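Local coordinates for protein nitrite transporter NirC (Salmonella enterica subsp. enterica serovar Typhimurium, PDB 4FC4) that forms a pentameric channel of the formate/nitrite transporter family that carries nitrite into and out of the cell across the cytoplasmic membrane, at residues A11-I16 against M85-G90; A158-L163 against Y195-A200; C165-M170 against L181-C186. One frame throughout, in Å; residues are numbered along the deposited sequence.

Interaction 1. Residues A11-I16 against M85-G90; sequences ANAARI and MFLTLG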
ATOM      1  N   ALA B  11     -17.711  27.100   3.073  1.00 54.50           N
ATOM      2  CA  ALA B  11     -17.649  27.632   1.707  1.00 51.63           C
ATOM      3  C   ALA B  11     -18.280  26.577   0.805  1.00 50.06           C
ATOM      4  O   ALA B  11     -19.047  26.902  -0.085  1.00 52.48           O
ATOM      5  CB  ALA B  11     -16.237  27.955   1.275  1.00 45.57           C
ATOM      6  N   ASN B  12     -18.024  25.308   1.074  1.00 47.24           N
ATOM      7  CA  ASN B  12     -18.665  24.274   0.293  1.00 46.09           C
ATOM      8  C   ASN B  12     -20.221  24.314   0.376  1.00 48.66           C
ATOM      9  O   ASN B  12     -20.947  24.060  -0.595  1.00 50.29           O
ATOM     10  CB  ASN B  12     -18.129  22.949   0.743  1.00 44.49           C
ATOM     11  CG  ASN B  12     -18.466  21.831  -0.213  1.00 45.98           C
ATOM     12  OD1 ASN B  12     -18.396  21.980  -1.432  1.00 49.56           O
ATOM     13  ND2 ASN B  12     -18.849  20.704   0.338  1.00 44.70           N
ATOM     14  N   ALA B  13     -20.739  24.656   1.543  1.00 50.39           N
ATOM     15  CA  ALA B  13     -22.158  24.660   1.731  1.00 49.54           C
ATOM     16  C   ALA B  13     -22.805  25.772   0.891  1.00 53.04           C
ATOM     17  O   ALA B  13     -23.857  25.529   0.253  1.00 55.73           O
ATOM     18  CB  ALA B  13     -22.462  24.789   3.201  1.00 48.61           C
ATOM     19  N   ALA B  14     -22.184  26.965   0.878  1.00 52.97           N
ATOM     20  CA  ALA B  14     -22.618  28.078  -0.018  1.00 58.15           C
ATOM     21  C   ALA B  14     -22.553  27.709  -1.502  1.00 55.66           C
ATOM     22  O   ALA B  14     -23.436  28.078  -2.279  1.00 62.18           O
ATOM     23  CB  ALA B  14     -21.888  29.417   0.263  1.00 55.66           C
ATOM     24  N   ARG B  15     -21.537  26.951  -1.871  1.00 53.96           N
ATOM     25  CA  ARG B  15     -21.373  26.463  -3.237  1.00 54.13           C
ATOM     26  C   ARG B  15     -22.464  25.495  -3.607  1.00 52.07           C
ATOM     27  O   ARG B  15     -22.977  25.581  -4.723  1.00 52.24           O
ATOM     28  CB  ARG B  15     -20.015  25.765  -3.422  1.00 54.59           C
ATOM     29  CG  ARG B  15     -19.688  25.458  -4.878  1.00 54.19           C
ATOM     30  CD  ARG B  15     -18.620  24.380  -5.036  1.00 53.34           C
ATOM     31  NE  ARG B  15     -18.815  23.194  -4.196  1.00 54.71           N
ATOM     32  CZ  ARG B  15     -19.554  22.117  -4.526  1.00 58.32           C
ATOM     33  NH1 ARG B  15     -20.234  22.075  -5.668  1.00 58.19           N
ATOM     34  NH2 ARG B  15     -19.660  21.084  -3.693  1.00 47.92           N
ATOM     35  N   ILE B  16     -22.781  24.566  -2.683  1.00 48.01           N
ATOM     36  CA  ILE B  16     -23.887  23.624  -2.856  1.00 46.73           C
ATOM     37  C   ILE B  16     -25.208  24.397  -3.025  1.00 50.50           C
ATOM     38  O   ILE B  16     -25.963  24.158  -3.964  1.00 49.10           O
ATOM     39  CB  ILE B  16     -23.967  22.637  -1.673  1.00 45.51           C
ATOM     40  CG1 ILE B  16     -22.804  21.633  -1.701  1.00 40.76           C
ATOM     41  CG2 ILE B  16     -25.320  21.899  -1.638  1.00 44.72           C
ATOM     42  CD1 ILE B  16     -22.609  20.933  -0.368  1.00 37.72           C
ATOM     43  N   MET B  85     -23.260  17.096   7.223  1.00 46.20           N
ATOM     44  CA  MET B  85     -22.147  17.856   7.850  1.00 47.34           C
ATOM     45  C   MET B  85     -21.896  19.235   7.241  1.00 49.02           C
ATOM     46  O   MET B  85     -21.833  20.220   7.984  1.00 55.70           O
ATOM     47  CB  MET B  85     -20.835  17.076   7.855  1.00 49.15           C
ATOM     48  CG  MET B  85     -19.645  17.764   8.532  1.00 48.38           C
ATOM     49  SD  MET B  85     -18.196  16.642   8.462  1.00 46.58           S
ATOM     50  CE  MET B  85     -17.653  16.825   6.767  1.00 40.91           C
ATOM     51  N   PHE B  86     -21.793  19.315   5.913  1.00 45.70           N
ATOM     52  CA  PHE B  86     -21.351  20.541   5.250  1.00 47.77           C
ATOM     53  C   PHE B  86     -22.335  21.665   5.560  1.00 52.05           C
ATOM     54  O   PHE B  86     -21.963  22.811   5.974  1.00 52.91           O
ATOM     55  CB  PHE B  86     -21.240  20.346   3.709  1.00 47.80           C
ATOM     56  CG  PHE B  86     -20.035  19.534   3.247  1.00 46.59           C
ATOM     57  CD1 PHE B  86     -18.724  19.898   3.593  1.00 48.68           C
ATOM     58  CD2 PHE B  86     -20.209  18.401   2.427  1.00 46.77           C
ATOM     59  CE1 PHE B  86     -17.616  19.147   3.139  1.00 46.04           C
ATOM     60  CE2 PHE B  86     -19.113  17.646   1.978  1.00 42.87           C
ATOM     61  CZ  PHE B  86     -17.822  18.009   2.341  1.00 41.04           C
ATOM     62  N   LEU B  87     -23.608  21.329   5.337  1.00 52.61           N
ATOM     63  CA  LEU B  87     -24.682  22.279   5.498  1.00 55.20           C
ATOM     64  C   LEU B  87     -24.823  22.731   6.943  1.00 58.21           C
ATOM     65  O   LEU B  87     -25.150  23.878   7.194  1.00 62.90           O
ATOM     66  CB  LEU B  87     -25.979  21.725   4.932  1.00 54.11           C
ATOM     67  CG  LEU B  87     -25.908  21.332   3.450  1.00 53.46           C
ATOM     68  CD1 LEU B  87     -27.287  20.925   2.975  1.00 56.03           C
ATOM     69  CD2 LEU B  87     -25.424  22.482   2.578  1.00 55.10           C
ATOM     70  N   THR B  88     -24.512  21.852   7.887  1.00 58.42           N
ATOM     71  CA  THR B  88     -24.615  22.190   9.302  1.00 59.75           C
ATOM     72  C   THR B  88     -23.612  23.306   9.608  1.00 61.96           C
ATOM     73  O   THR B  88     -23.998  24.387  10.145  1.00 66.30           O
ATOM     74  CB  THR B  88     -24.361  20.943  10.190  1.00 59.36           C
ATOM     75  OG1 THR B  88     -25.521  20.095  10.126  1.00 59.91           O
ATOM     76  CG2 THR B  88     -24.081  21.335  11.641  1.00 57.24           C
ATOM     77  N   LEU B  89     -22.351  23.039   9.248  1.00 55.41           N
ATOM     78  CA  LEU B  89     -21.263  23.989   9.387  1.00 55.02           C
ATOM     79  C   LEU B  89     -21.579  25.265   8.633  1.00 56.60           C
ATOM     80  O   LEU B  89     -21.257  26.353   9.109  1.00 62.47           O
ATOM     81  CB  LEU B  89     -19.909  23.373   8.934  1.00 51.42           C
ATOM     82  CG  LEU B  89     -19.449  22.279   9.914  1.00 49.90           C
ATOM     83  CD1 LEU B  89     -18.208  21.529   9.465  1.00 47.58           C
ATOM     84  CD2 LEU B  89     -19.187  22.896  11.282  1.00 50.71           C
ATOM     85  N   GLY B  90     -22.209  25.154   7.466  1.00 55.75           N
ATOM     86  CA  GLY B  90     -22.668  26.349   6.712  1.00 56.57           C
ATOM     87  C   GLY B  90     -23.673  27.205   7.478  1.00 58.46           C
ATOM     88  O   GLY B  90     -23.518  28.447   7.556  1.00 57.70           O
TER

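Interaction 2. Residues A158-L163 against Y195-A200; sequences ALCNWL and YEHSVA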
ATOM      1  N   ALA B 158     -26.228   6.104  12.571  1.00 48.45           N
ATOM      2  CA  ALA B 158     -25.459   7.157  13.234  1.00 49.61           C
ATOM      3  C   ALA B 158     -23.981   6.748  13.236  1.00 46.19           C
ATOM      4  O   ALA B 158     -23.131   7.544  12.835  1.00 46.59           O
ATOM      5  CB  ALA B 158     -25.992   7.456  14.638  1.00 47.61           C
ATOM      6  N   LEU B 159     -23.673   5.499  13.586  1.00 44.12           N
ATOM      7  CA  LEU B 159     -22.270   5.087  13.638  1.00 43.01           C
ATOM      8  C   LEU B 159     -21.574   5.102  12.225  1.00 45.07           C
ATOM      9  O   LEU B 159     -20.411   5.486  12.072  1.00 40.90           O
ATOM     10  CB  LEU B 159     -22.169   3.730  14.291  1.00 43.92           C
ATOM     11  CG  LEU B 159     -22.258   3.692  15.814  1.00 47.12           C
ATOM     12  CD1 LEU B 159     -22.642   2.283  16.232  1.00 44.58           C
ATOM     13  CD2 LEU B 159     -20.984   4.127  16.536  1.00 46.67           C
ATOM     14  N   CYS B 160     -22.309   4.692  11.202  1.00 43.57           N
ATOM     15  CA  CYS B 160     -21.819   4.759   9.863  1.00 44.47           C
ATOM     16  C   CYS B 160     -21.351   6.187   9.457  1.00 43.61           C
ATOM     17  O   CYS B 160     -20.206   6.365   9.041  1.00 42.03           O
ATOM     18  CB  CYS B 160     -22.895   4.253   8.887  1.00 43.83           C
ATOM     19  SG  CYS B 160     -22.405   4.621   7.190  1.00 45.01           S
ATOM     20  N   ASN B 161     -22.229   7.177   9.598  1.00 41.92           N
ATOM     21  CA  ASN B 161     -21.985   8.491   9.044  1.00 43.21           C
ATOM     22  C   ASN B 161     -20.974   9.295   9.818  1.00 43.43           C
ATOM     23  O   ASN B 161     -20.345  10.221   9.295  1.00 45.89           O
ATOM     24  CB  ASN B 161     -23.281   9.306   8.858  1.00 45.94           C
ATOM     25  CG  ASN B 161     -23.155  10.290   7.704  1.00 44.58           C
ATOM     26  OD1 ASN B 161     -22.439   9.985   6.794  1.00 42.69           O
ATOM     27  ND2 ASN B 161     -23.828  11.486   7.753  1.00 47.96           N
ATOM     28  N   TRP B 162     -20.830   8.950  11.077  1.00 45.29           N
ATOM     29  CA  TRP B 162     -19.674   9.386  11.839  1.00 43.45           C
ATOM     30  C   TRP B 162     -18.463   9.057  11.024  1.00 44.99           C
ATOM     31  O   TRP B 162     -17.652   9.945  10.735  1.00 47.75           O
ATOM     32  CB  TRP B 162     -19.615   8.665  13.192  1.00 40.62           C
ATOM     33  CG  TRP B 162     -18.981   9.546  14.252  1.00 42.03           C
ATOM     34  CD1 TRP B 162     -18.282  10.733  14.048  1.00 42.34           C
ATOM     35  CD2 TRP B 162     -18.943   9.330  15.692  1.00 42.09           C
ATOM     36  NE1 TRP B 162     -17.843  11.258  15.220  1.00 43.13           N
ATOM     37  CE2 TRP B 162     -18.197  10.461  16.255  1.00 46.69           C
ATOM     38  CE3 TRP B 162     -19.472   8.372  16.552  1.00 45.73           C
ATOM     39  CZ2 TRP B 162     -18.004  10.615  17.655  1.00 49.34           C
ATOM     40  CZ3 TRP B 162     -19.254   8.514  17.950  1.00 46.75           C
ATOM     41  CH2 TRP B 162     -18.530   9.605  18.478  1.00 49.47           C
ATOM     42  N   LEU B 163     -18.348   7.784  10.614  1.00 39.26           N
ATOM     43  CA  LEU B 163     -17.142   7.300   9.996  1.00 40.56           C
ATOM     44  C   LEU B 163     -16.998   7.903   8.583  1.00 43.44           C
ATOM     45  O   LEU B 163     -15.926   8.336   8.199  1.00 40.11           O
ATOM     46  CB  LEU B 163     -17.078   5.745   9.976  1.00 37.20           C
ATOM     47  CG  LEU B 163     -16.488   5.198  11.273  1.00 37.51           C
ATOM     48  CD1 LEU B 163     -16.757   3.700  11.492  1.00 38.16           C
ATOM     49  CD2 LEU B 163     -14.982   5.520  11.336  1.00 36.14           C
ATOM     50  N   TYR B 195     -22.116  -1.276  10.112  1.00 37.41           N
ATOM     51  CA  TYR B 195     -22.930  -0.035  10.166  1.00 39.22           C
ATOM     52  C   TYR B 195     -23.758   0.254   8.849  1.00 40.46           C
ATOM     53  O   TYR B 195     -23.519  -0.330   7.818  1.00 41.46           O
ATOM     54  CB  TYR B 195     -22.103   1.170  10.597  1.00 36.30           C
ATOM     55  CG  TYR B 195     -21.302   0.988  11.853  1.00 39.62           C
ATOM     56  CD1 TYR B 195     -21.796   0.257  12.945  1.00 39.78           C
ATOM     57  CD2 TYR B 195     -20.014   1.554  11.955  1.00 42.03           C
ATOM     58  CE1 TYR B 195     -21.043   0.103  14.109  1.00 40.58           C
ATOM     59  CE2 TYR B 195     -19.252   1.400  13.102  1.00 43.22           C
ATOM     60  CZ  TYR B 195     -19.769   0.693  14.178  1.00 43.24           C
ATOM     61  OH  TYR B 195     -18.977   0.556  15.289  1.00 41.36           O
ATOM     62  N   GLU B 196     -24.724   1.150   8.899  1.00 41.24           N
ATOM     63  CA  GLU B 196     -25.711   1.307   7.792  1.00 44.73           C
ATOM     64  C   GLU B 196     -25.511   2.632   7.048  1.00 45.67           C
ATOM     65  O   GLU B 196     -25.568   3.713   7.671  1.00 47.45           O
ATOM     66  CB  GLU B 196     -27.166   1.292   8.361  1.00 47.80           C
ATOM     67  CG  GLU B 196     -27.717  -0.050   8.867  1.00 48.59           C
ATOM     68  CD  GLU B 196     -27.926  -1.099   7.779  1.00 49.77           C
ATOM     69  OE1 GLU B 196     -28.898  -1.066   6.969  1.00 46.00           O
ATOM     70  OE2 GLU B 196     -27.063  -1.974   7.724  1.00 50.35           O
ATOM     71  N   HIS B 197     -25.301   2.573   5.732  1.00 43.91           N
ATOM     72  CA  HIS B 197     -25.157   3.796   4.925  1.00 41.28           C
ATOM     73  C   HIS B 197     -26.397   3.960   4.093  1.00 40.71           C
ATOM     74  O   HIS B 197     -26.736   3.069   3.337  1.00 42.36           O
ATOM     75  CB  HIS B 197     -23.862   3.748   4.055  1.00 41.22           C
ATOM     76  CG  HIS B 197     -23.543   5.064   3.379  1.00 36.42           C
ATOM     77  ND1 HIS B 197     -23.609   5.220   2.060  1.00 36.50           N
ATOM     78  CD2 HIS B 197     -23.207   6.333   3.921  1.00 37.17           C
ATOM     79  CE1 HIS B 197     -23.338   6.534   1.740  1.00 37.15           C
ATOM     80  NE2 HIS B 197     -23.065   7.197   2.889  1.00 36.14           N
ATOM     81  N   SER B 198     -27.146   5.039   4.308  1.00 45.84           N
ATOM     82  CA  SER B 198     -28.466   5.272   3.626  1.00 44.74           C
ATOM     83  C   SER B 198     -28.373   5.190   2.072  1.00 44.33           C
ATOM     84  O   SER B 198     -29.049   4.373   1.441  1.00 42.56           O
ATOM     85  CB  SER B 198     -29.078   6.609   4.068  1.00 42.92           C
ATOM     86  OG  SER B 198     -28.280   7.716   3.601  1.00 43.23           O
ATOM     87  N   VAL B 199     -27.511   6.006   1.472  1.00 44.12           N
ATOM     88  CA  VAL B 199     -27.310   5.991   0.001  1.00 46.33           C
ATOM     89  C   VAL B 199     -26.766   4.638  -0.492  1.00 44.18           C
ATOM     90  O   VAL B 199     -27.208   4.087  -1.506  1.00 47.13           O
ATOM     91  CB  VAL B 199     -26.425   7.184  -0.453  1.00 45.66           C
ATOM     92  CG1 VAL B 199     -26.173   7.170  -1.939  1.00 44.17           C
ATOM     93  CG2 VAL B 199     -27.078   8.506  -0.064  1.00 41.44           C
ATOM     94  N   ALA B 200     -25.805   4.076   0.205  1.00 44.40           N
ATOM     95  CA  ALA B 200     -25.302   2.751  -0.226  1.00 43.54           C
ATOM     96  C   ALA B 200     -26.425   1.684  -0.154  1.00 44.10           C
ATOM     97  O   ALA B 200     -26.466   0.781  -0.978  1.00 43.20           O
ATOM     98  CB  ALA B 200     -24.089   2.318   0.595  1.00 39.62           C
TER

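Interaction 3. Residues C165-M170 against L181-C186; sequences CLAIWM and LAIWWC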
ATOM      1  N   CYS B 165     -18.459  10.781   7.308  1.00 41.45           N
ATOM      2  CA  CYS B 165     -18.061  12.169   7.573  1.00 42.28           C
ATOM      3  C   CYS B 165     -16.645  12.327   8.122  1.00 42.29           C
ATOM      4  O   CYS B 165     -15.980  13.313   7.818  1.00 49.97           O
ATOM      5  CB  CYS B 165     -19.044  12.865   8.479  1.00 41.67           C
ATOM      6  SG  CYS B 165     -20.556  13.217   7.563  1.00 51.30           S
ATOM      7  N   LEU B 166     -16.171  11.381   8.933  1.00 39.37           N
ATOM      8  CA  LEU B 166     -14.792  11.442   9.373  1.00 40.61           C
ATOM      9  C   LEU B 166     -13.826  11.330   8.174  1.00 45.68           C
ATOM     10  O   LEU B 166     -12.805  12.024   8.132  1.00 48.96           O
ATOM     11  CB  LEU B 166     -14.493  10.394  10.455  1.00 39.91           C
ATOM     12  CG  LEU B 166     -14.895  10.939  11.846  1.00 42.12           C
ATOM     13  CD1 LEU B 166     -15.194   9.813  12.848  1.00 42.12           C
ATOM     14  CD2 LEU B 166     -13.869  11.929  12.393  1.00 38.84           C
ATOM     15  N   ALA B 167     -14.176  10.499   7.178  1.00 41.30           N
ATOM     16  CA  ALA B 167     -13.368  10.331   5.992  1.00 37.13           C
ATOM     17  C   ALA B 167     -13.386  11.644   5.204  1.00 38.45           C
ATOM     18  O   ALA B 167     -12.358  12.132   4.751  1.00 38.18           O
ATOM     19  CB  ALA B 167     -13.910   9.176   5.167  1.00 37.24           C
ATOM     20  N   ILE B 168     -14.554  12.264   5.100  1.00 39.24           N
ATOM     21  CA  ILE B 168     -14.653  13.506   4.332  1.00 38.42           C
ATOM     22  C   ILE B 168     -13.832  14.622   4.952  1.00 40.31           C
ATOM     23  O   ILE B 168     -13.077  15.329   4.261  1.00 44.29           O
ATOM     24  CB  ILE B 168     -16.113  13.928   4.193  1.00 37.79           C
ATOM     25  CG1 ILE B 168     -16.846  12.878   3.318  1.00 34.67           C
ATOM     26  CG2 ILE B 168     -16.145  15.316   3.647  1.00 37.27           C
ATOM     27  CD1 ILE B 168     -18.341  12.999   3.363  1.00 32.55           C
ATOM     28  N   TRP B 169     -13.962  14.725   6.272  1.00 41.89           N
ATOM     29  CA  TRP B 169     -13.212  15.618   7.134  1.00 41.80           C
ATOM     30  C   TRP B 169     -11.725  15.439   6.969  1.00 41.80           C
ATOM     31  O   TRP B 169     -10.999  16.411   6.666  1.00 43.06           O
ATOM     32  CB  TRP B 169     -13.607  15.311   8.569  1.00 42.31           C
ATOM     33  CG  TRP B 169     -13.033  16.237   9.622  1.00 42.36           C
ATOM     34  CD1 TRP B 169     -11.990  15.975  10.500  1.00 41.50           C
ATOM     35  CD2 TRP B 169     -13.482  17.597   9.949  1.00 43.14           C
ATOM     36  NE1 TRP B 169     -11.756  17.057  11.315  1.00 44.28           N
ATOM     37  CE2 TRP B 169     -12.616  18.062  11.035  1.00 45.64           C
ATOM     38  CE3 TRP B 169     -14.472  18.449   9.454  1.00 42.84           C
ATOM     39  CZ2 TRP B 169     -12.746  19.332  11.589  1.00 49.37           C
ATOM     40  CZ3 TRP B 169     -14.599  19.719  10.011  1.00 45.52           C
ATOM     41  CH2 TRP B 169     -13.761  20.159  11.058  1.00 49.12           C
ATOM     42  N   MET B 170     -11.244  14.217   7.204  1.00 40.77           N
ATOM     43  CA  MET B 170      -9.800  13.944   7.104  1.00 41.45           C
ATOM     44  C   MET B 170      -9.254  14.207   5.702  1.00 40.12           C
ATOM     45  O   MET B 170      -8.136  14.659   5.542  1.00 39.82           O
ATOM     46  CB  MET B 170      -9.468  12.529   7.552  1.00 39.12           C
ATOM     47  CG  MET B 170      -9.692  12.233   9.026  1.00 41.90           C
ATOM     48  SD  MET B 170      -9.180  10.537   9.351  1.00 47.12           S
ATOM     49  CE  MET B 170      -7.457  10.790   9.588  1.00 52.92           C
ATOM     50  N   LEU B 181      -6.217   7.003   1.556  1.00 37.64           N
ATOM     51  CA  LEU B 181      -6.059   6.274   2.798  1.00 40.07           C
ATOM     52  C   LEU B 181      -7.073   6.618   3.870  1.00 40.27           C
ATOM     53  O   LEU B 181      -7.606   5.686   4.563  1.00 38.08           O
ATOM     54  CB  LEU B 181      -4.654   6.441   3.332  1.00 40.55           C
ATOM     55  CG  LEU B 181      -3.727   5.336   2.829  1.00 46.85           C
ATOM     56  CD1 LEU B 181      -3.897   5.004   1.361  1.00 44.24           C
ATOM     57  CD2 LEU B 181      -2.260   5.576   3.177  1.00 47.03           C
ATOM     58  N   ALA B 182      -7.359   7.917   4.047  1.00 38.70           N
ATOM     59  CA  ALA B 182      -8.375   8.300   5.085  1.00 37.15           C
ATOM     60  C   ALA B 182      -9.695   7.648   4.768  1.00 37.26           C
ATOM     61  O   ALA B 182     -10.362   7.067   5.633  1.00 43.37           O
ATOM     62  CB  ALA B 182      -8.547   9.814   5.166  1.00 35.56           C
ATOM     63  N   ILE B 183     -10.081   7.775   3.499  1.00 40.41           N
ATOM     64  CA  ILE B 183     -11.318   7.213   2.955  1.00 39.13           C
ATOM     65  C   ILE B 183     -11.323   5.657   3.083  1.00 35.85           C
ATOM     66  O   ILE B 183     -12.246   5.068   3.625  1.00 35.66           O
ATOM     67  CB  ILE B 183     -11.499   7.649   1.474  1.00 39.51           C
ATOM     68  CG1 ILE B 183     -11.674   9.192   1.359  1.00 40.33           C
ATOM     69  CG2 ILE B 183     -12.671   6.871   0.873  1.00 39.95           C
ATOM     70  CD1 ILE B 183     -11.588   9.737  -0.097  1.00 39.43           C
ATOM     71  N   TRP B 184     -10.250   5.010   2.669  1.00 33.17           N
ATOM     72  CA  TRP B 184     -10.138   3.567   2.770  1.00 33.38           C
ATOM     73  C   TRP B 184     -10.364   3.064   4.211  1.00 36.72           C
ATOM     74  O   TRP B 184     -11.123   2.098   4.445  1.00 43.93           O
ATOM     75  CB  TRP B 184      -8.756   3.099   2.212  1.00 34.10           C
ATOM     76  CG  TRP B 184      -8.593   1.601   2.393  1.00 36.99           C
ATOM     77  CD1 TRP B 184      -9.201   0.587   1.635  1.00 33.42           C
ATOM     78  CD2 TRP B 184      -7.871   0.891   3.477  1.00 39.41           C
ATOM     79  NE1 TRP B 184      -8.915  -0.621   2.138  1.00 35.99           N
ATOM     80  CE2 TRP B 184      -8.052  -0.547   3.191  1.00 37.57           C
ATOM     81  CE3 TRP B 184      -7.076   1.279   4.571  1.00 37.03           C
ATOM     82  CZ2 TRP B 184      -7.501  -1.547   4.008  1.00 32.80           C
ATOM     83  CZ3 TRP B 184      -6.483   0.250   5.367  1.00 37.07           C
ATOM     84  CH2 TRP B 184      -6.716  -1.123   5.108  1.00 33.34           C
ATOM     85  N   TRP B 185      -9.740   3.725   5.193  1.00 36.30           N
ATOM     86  CA  TRP B 185      -9.798   3.295   6.578  1.00 35.21           C
ATOM     87  C   TRP B 185     -11.196   3.359   7.048  1.00 38.87           C
ATOM     88  O   TRP B 185     -11.671   2.431   7.723  1.00 40.16           O
ATOM     89  CB  TRP B 185      -8.967   4.166   7.501  1.00 34.91           C
ATOM     90  CG  TRP B 185      -7.558   3.745   7.681  1.00 34.03           C
ATOM     91  CD1 TRP B 185      -6.399   4.456   7.329  1.00 37.10           C
ATOM     92  CD2 TRP B 185      -7.082   2.507   8.278  1.00 33.96           C
ATOM     93  NE1 TRP B 185      -5.269   3.777   7.665  1.00 30.38           N
ATOM     94  CE2 TRP B 185      -5.599   2.581   8.244  1.00 34.14           C
ATOM     95  CE3 TRP B 185      -7.703   1.360   8.798  1.00 34.69           C
ATOM     96  CZ2 TRP B 185      -4.790   1.512   8.697  1.00 37.04           C
ATOM     97  CZ3 TRP B 185      -6.891   0.312   9.282  1.00 38.14           C
ATOM     98  CH2 TRP B 185      -5.461   0.383   9.232  1.00 38.63           C
ATOM     99  N   CYS B 186     -11.892   4.435   6.702  1.00 35.66           N
ATOM    100  CA  CYS B 186     -13.218   4.653   7.310  1.00 36.81           C
ATOM    101  C   CYS B 186     -14.261   3.734   6.737  1.00 37.44           C
ATOM    102  O   CYS B 186     -15.162   3.304   7.441  1.00 38.30           O
ATOM    103  CB  CYS B 186     -13.674   6.096   7.107  1.00 33.77           C
ATOM    104  SG  CYS B 186     -12.722   7.189   8.131  1.00 34.78           S
TER

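Interaction 1. Residues A11-I16 against M85-G90
The N-terminal helix 3-22 is laid across helix 80-93, the second half of an interrupted transmembrane helix, and the two touch through Asn-12, Ala-13 and Ile-16 against Phe-86, Leu-87 and Gly-90. The short segments run at 105° to each other with their axes 7.9 Å apart, so only one small patch of each can meet. Asn-12 places ND2 over the centre of the Phe-86 ring, 3.1 Å above its plane, with the amide standing almost upright on the ring, their planes 82° apart. Such an amino-aromatic approach lets the partly positive N-H side of the amide face the pi cloud. The carbonyl end is held by Arg-15, one turn further along, which grips OD1 side-on with two nitrogens: NE at 3.0 Å and NH2 at 2.7 Å. Both bonds lie close to the guanidinium plane and together help fix which end of the amide faces the ring; the same NH2 also forms a salt bridge to Glu-78. Helix 3-22 of the formate/nitrite transporter fold probably lies along the cytoplasmic side of the membrane, as in its relatives, which suits a polar, partly exposed residue such as Asn-12. The buried remainder of the contact is apolar, with the smallest residues, Ala-13 and Gly-90, where the backbones come close. Ala-13 sets its methyl against the backbone of helix 80-93, with CB 3.8 Å from Gly-90 CA and 3.4 Å from Phe-86 O; having no side chain, Gly-90 leaves room for it. With CG anti to its carbonyl carbon (chi1 -58°), Leu-87 brings CD2 within 3.8 Å of Ala-13 CB. Ile-16 packs beside both larger partners, CG2 on Leu-87 CD2 and CD1 on Phe-86 CB, while also meeting Ile-104 of helix 98-125.

Interaction 2. Residues A158-L163 against Y195-A200
Leu-159 begins the contact by setting its CB squarely over the face of the Tyr-195 ring, 3.6 Å from the centroid and 4° off the normal, a CH-pi contact. Residues 195-197 belong to the extended break between helices 177-192 and 198-209, the interrupted transmembrane helix of the formate/nitrite transporter fold, and helix 150-172 packs along that break. Leu-159 CD1 lies over the same face, out toward the rim, 3.4 Å from Tyr-195 CE1, so the leucine spreads across one side of the ring; Leu-40 and Ile-43 of a neighbouring subunit pack on Leu-159 and Tyr-195 respectively. Next comes Cys-160, whose compact side chain suits the closest approach of the two backbones. Its CB lies 3.6 Å from Tyr-195 CB and a tight 3.0 Å from Glu-196 O, a carbonyl that accepts from Asn-233 ND2. SG is turned anti to the Cys-160 backbone N (chi1 169°) and thereby meets His-197, 3.6 Å from its CB and at the edge of the imidazole. Asn-161 looks instead to neighbouring helices, giving ND2 to the carbonyls of Thr-81 and Asn-233. One turn beyond Leu-159, Leu-163 closes the patch: its CD1 comes up to the edge of the Tyr-195 ring, near its plane, 3.8 Å from CE2. Glu-196 leads its carboxylate away, to Lys-145 and Asn-225. His-197, probably the central histidine of the pore known in this family, is pinned through both ring nitrogens. NE2 is hydrogen-bonded to Thr-81 OG1. His-197 is also the N-cap of helix 198-209, and its ND1 accepts from Ala-200 N at 3.1 Å, a capping bond, the donor tilted 34° from the ring plane.

Interaction 3. Residues C165-M170 against L181-C186
Segments 165-170 and 181-186 run antiparallel, 168° between their directions, with axes 8.3 Å apart and the CA atoms of Ala-167 and Ile-183 only 4.8 Å from each other. Small residues at the interface, Ala-167, Ala-182 and Cys-186, suit that spacing. Ala-167 presents its CB to the opposite backbone, 3.9 Å from Ile-183 CA and 3.6 Å from Cys-186 CB. Cys-186 holds SG anti to its own carbonyl carbon (chi1 -72°), which lays the sulfur alongside the other helix, 3.7 Å from Ala-167 N and 4.3 Å from Leu-166 CB; sulfur fills more room than a methyl yet stays slim enough for the narrow gap. The partners are helix 150-172 and helix 177-192, the first half of the next, interrupted transmembrane helix of the formate/nitrite transporter fold. They are joined by the short turn 173-176, and the contact pairs the two arms of this helical hairpin on the side of that turn. Closer to it, Met-170 and Ala-182 meet through their CB atoms at 3.7 Å. The rest of the methionine chain bends at chi3 and packs on Ile-74 of a neighbouring subunit, a use to which its flexible thioether is well fitted. Ile-183 gives the Ala-167 methyl little more than its CG1, while its side chain also packs on Leu-69, Thr-70 and Ile-73 of helix 67-75.

How the interactions relate
Interactions 2 and 3 share helix 150-172 and successive parts of the interrupted helix opposite it, and they join where Leu-163 O meets Cys-186 CB at 3.4 Å. Interaction 2 lies deepest, its centre about 7 Å from the centre of the chain, and mixes aromatic packing with the polar, non-helical break between helices 177-192 and 198-209; interaction 3, its centre about 13 Å from that point, is apolar helix packing on small residues. Both touch a neighbouring subunit. Interaction 1, centred about 17 Å out, touches no other chain and is mostly buried but has a partly exposed polar side. Its Phe-86 CZ lies 3.4 Å from Ile-168 CG2 of interaction 3, so helix 80-93 packs on both helix 3-22 and helix 150-172.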